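Local coordinates for PAN2-PAN3 deadenylation complex catalytic subunit pan2 (Neurospora crassa, PDB 4CZW), which serves as the catalytic subunit of the PAN deadenylation complex, probably shortening mRNA poly(A) tails through its exonuclease domain, beside a ubiquitin-protease-like domain predicted to be inactive, at residues 330-335 against 341-346. Residues are numbered along the deposited sequence; the frame is centred on the assembly and turned at random.
Sequences VNVETK and HLVATV
Val330 pairs with Val343 and Val332 with His341 as antiparallel hydrogen-bonded pairs, flanking the non-hydrogen-bonded pair Asn331-Leu342, while the axes of strand portions 330-334 and 341-346 approach to 4.8 Å and their N-to-C directions make 135°, well short of 180°, so the strands are strongly twisted against each other. Each hydrogen-bonded pair has both of its backbone bonds: Val330 N to Val343 O (2.9 Å) is returned by Val343 N to Val330 O, and Val332 N to His341 O (2.9 Å) by His341 N to Val332 O. Val330 O also receives a CA-H...O contact from Leu342 CA at 3.3 Å.

Val330, Val332, Val343 and His341 share one face of the sheet. Val343 CG2 touches both Val330 CB (3.8 Å) and Val332 CG2 (3.9 Å), reaching two alternate residues of the partner strand; its chi1 of -58° sets this methyl between the backbone N and carbonyl carbon. Val343 also packs on Leu363, in the strand on its other flank. His341 brings the CE1 corner of its ring to Val332 CB, 4.1 Å away, and NE2 is hydrogen-bonded to Asn365 OD1, a bond that probably limits rotation of the imidazole. On the other face, Asn331 and Leu342 meet at an angle, the CD2 methyl of Leu342 lying 3.6 Å from Asn331 OD1. This is a van der Waals contact, covered by helix 130-149 through Ser131, Pro130 and Val134.

Strands 321-334 and 339-347 thus form a beta hairpin within a larger mixed sheet, continued by strand 361-365 on one flank and 385-394 on the other. It belongs to the ubiquitin-protease-like domain, a pseudo-enzyme thought to act as a scaffold, and lies away from both zinc sites.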
ATOM      1  N   VAL A 330     -10.459   8.105 -10.020  1.00 39.03           N
ATOM      2  CA  VAL A 330     -10.992   8.813 -11.178  1.00 32.17           C
ATOM      3  C   VAL A 330     -10.303   8.420 -12.482  1.00 35.56           C
ATOM      4  O   VAL A 330      -9.075   8.381 -12.560  1.00 46.90           O
ATOM      5  CB  VAL A 330     -10.866  10.339 -10.989  1.00 29.72           C
ATOM      6  CG1 VAL A 330     -11.437  11.073 -12.189  1.00 35.75           C
ATOM      7  CG2 VAL A 330     -11.566  10.773  -9.711  1.00 36.88           C
ATOM      8  N   ASN A 331     -11.102   8.129 -13.503  1.00 38.32           N
ATOM      9  CA  ASN A 331     -10.576   7.837 -14.830  1.00 38.39           C
ATOM     10  C   ASN A 331     -10.397   9.116 -15.636  1.00 42.30           C
ATOM     11  O   ASN A 331     -11.321   9.920 -15.751  1.00 40.50           O
ATOM     12  CB  ASN A 331     -11.497   6.869 -15.576  1.00 37.32           C
ATOM     13  CG  ASN A 331     -10.928   6.437 -16.915  1.00 36.18           C
ATOM     14  OD1 ASN A 331     -10.168   5.473 -16.995  1.00 48.85           O
ATOM     15  ND2 ASN A 331     -11.298   7.147 -17.975  1.00 44.15           N
ATOM     16  N   VAL A 332      -9.204   9.301 -16.192  1.00 47.62           N
ATOM     17  CA  VAL A 332      -8.900  10.491 -16.978  1.00 37.97           C
ATOM     18  C   VAL A 332      -8.570  10.126 -18.422  1.00 42.47           C
ATOM     19  O   VAL A 332      -7.593   9.426 -18.686  1.00 51.65           O
ATOM     20  CB  VAL A 332      -7.724  11.281 -16.375  1.00 36.99           C
ATOM     21  CG1 VAL A 332      -7.361  12.454 -17.269  1.00 39.32           C
ATOM     22  CG2 VAL A 332      -8.068  11.756 -14.971  1.00 35.76           C
ATOM     23  N   GLU A 333      -9.389  10.608 -19.351  1.00 48.02           N
ATOM     24  CA  GLU A 333      -9.198  10.315 -20.768  1.00 56.53           C
ATOM     25  C   GLU A 333      -8.390  11.402 -21.469  1.00 53.92           C
ATOM     26  O   GLU A 333      -8.486  12.580 -21.129  1.00 54.55           O
ATOM     27  CB  GLU A 333     -10.549  10.147 -21.467  1.00 54.90           C
ATOM     28  CG  GLU A 333     -11.398   9.005 -20.937  1.00 61.37           C
ATOM     29  CD  GLU A 333     -12.714   8.868 -21.677  1.00 85.57           C
ATOM     30  OE1 GLU A 333     -12.926   9.614 -22.655  1.00 81.92           O
ATOM     31  OE2 GLU A 333     -13.537   8.016 -21.279  1.00 84.23           O
ATOM     32  N   THR A 334      -7.591  10.995 -22.450  1.00 77.49           N
ATOM     33  CA  THR A 334      -6.851  11.933 -23.285  1.00 82.34           C
ATOM     34  C   THR A 334      -7.319  11.779 -24.729  1.00 96.81           C
ATOM     35  O   THR A 334      -7.416  10.663 -25.232  1.00 94.38           O
ATOM     36  CB  THR A 334      -5.331  11.699 -23.196  1.00 80.37           C
ATOM     37  OG1 THR A 334      -4.919  11.748 -21.824  1.00 81.76           O
ATOM     38  CG2 THR A 334      -4.579  12.758 -23.987  1.00103.69           C
ATOM     39  N   LYS A 335      -7.615  12.896 -25.389  1.00112.05           N
ATOM     40  CA  LYS A 335      -8.210  12.853 -26.724  1.00113.82           C
ATOM     41  C   LYS A 335      -7.260  12.287 -27.772  1.00121.56           C
ATOM     42  O   LYS A 335      -7.646  11.440 -28.581  1.00128.44           O
ATOM     43  CB  LYS A 335      -8.673  14.245 -27.164  1.00104.96           C
ATOM     44  CG  LYS A 335      -9.474  14.214 -28.462  1.00106.89           C
ATOM     45  CD  LYS A 335      -9.647  15.592 -29.087  1.00104.37           C
ATOM     46  CE  LYS A 335     -10.733  16.401 -28.400  1.00 85.81           C
ATOM     47  NZ  LYS A 335     -11.021  17.661 -29.144  1.00 74.63           N
ATOM     48  N   HIS A 341      -5.839   6.903 -17.996  1.00 42.59           N
ATOM     49  CA  HIS A 341      -5.098   6.494 -16.804  1.00 48.09           C
ATOM     50  C   HIS A 341      -5.842   6.991 -15.571  1.00 41.04           C
ATOM     51  O   HIS A 341      -6.772   7.791 -15.685  1.00 41.83           O
ATOM     52  CB  HIS A 341      -3.657   7.017 -16.821  1.00 48.60           C
ATOM     53  CG  HIS A 341      -3.495   8.369 -16.200  1.00 46.71           C
ATOM     54  ND1 HIS A 341      -3.934   9.523 -16.811  1.00 46.41           N
ATOM     55  CD2 HIS A 341      -2.938   8.752 -15.027  1.00 41.04           C
ATOM     56  CE1 HIS A 341      -3.657  10.558 -16.038  1.00 42.50           C
ATOM     57  NE2 HIS A 341      -3.052  10.118 -14.950  1.00 48.39           N
ATOM     58  N   LEU A 342      -5.444   6.519 -14.394  1.00 40.31           N
ATOM     59  CA  LEU A 342      -6.202   6.810 -13.184  1.00 37.66           C
ATOM     60  C   LEU A 342      -5.496   7.772 -12.233  1.00 44.93           C
ATOM     61  O   LEU A 342      -4.275   7.736 -12.081  1.00 45.58           O
ATOM     62  CB  LEU A 342      -6.519   5.509 -12.449  1.00 28.52           C
ATOM     63  CG  LEU A 342      -7.096   4.400 -13.328  1.00 41.76           C
ATOM     64  CD1 LEU A 342      -7.248   3.111 -12.542  1.00 34.18           C
ATOM     65  CD2 LEU A 342      -8.427   4.825 -13.927  1.00 39.02           C
ATOM     66  N   VAL A 343      -6.283   8.632 -11.597  1.00 40.02           N
ATOM     67  CA  VAL A 343      -5.789   9.499 -10.535  1.00 38.20           C
ATOM     68  C   VAL A 343      -6.667   9.316  -9.304  1.00 39.66           C
ATOM     69  O   VAL A 343      -7.685   8.624  -9.360  1.00 42.04           O
ATOM     70  CB  VAL A 343      -5.780  10.983 -10.948  1.00 42.31           C
ATOM     71  CG1 VAL A 343      -4.927  11.184 -12.195  1.00 29.55           C
ATOM     72  CG2 VAL A 343      -7.200  11.479 -11.177  1.00 32.42           C
ATOM     73  N   ALA A 344      -6.277   9.930  -8.194  1.00 42.12           N
ATOM     74  CA  ALA A 344      -7.046   9.813  -6.962  1.00 36.31           C
ATOM     75  C   ALA A 344      -7.277  11.172  -6.315  1.00 42.11           C
ATOM     76  O   ALA A 344      -6.331  11.907  -6.035  1.00 41.25           O
ATOM     77  CB  ALA A 344      -6.343   8.877  -5.989  1.00 31.60           C
ATOM     78  N   THR A 345      -8.544  11.503  -6.092  1.00 40.40           N
ATOM     79  CA  THR A 345      -8.908  12.714  -5.370  1.00 46.60           C
ATOM     80  C   THR A 345      -9.385  12.335  -3.975  1.00 43.66           C
ATOM     81  O   THR A 345     -10.474  11.787  -3.810  1.00 46.70           O
ATOM     82  CB  THR A 345     -10.001  13.512  -6.101  1.00 41.13           C
ATOM     83  OG1 THR A 345     -11.145  12.676  -6.313  1.00 50.53           O
ATOM     84  CG2 THR A 345      -9.488  14.006  -7.445  1.00 34.71           C
ATOM     85  N   VAL A 346      -8.560  12.624  -2.973  1.00 46.87           N
ATOM     86  CA  VAL A 346      -8.802  12.147  -1.616  1.00 41.05           C
ATOM     87  C   VAL A 346      -8.809  13.277  -0.588  1.00 43.28           C
ATOM     88  O   VAL A 346      -7.979  14.184  -0.640  1.00 47.40           O
ATOM     89  CB  VAL A 346      -7.735  11.105  -1.204  1.00 38.29           C
ATOM     90  CG1 VAL A 346      -7.983  10.602   0.209  1.00 42.88           C
ATOM     91  CG2 VAL A 346      -7.712   9.947  -2.188  1.00 42.10           C
TER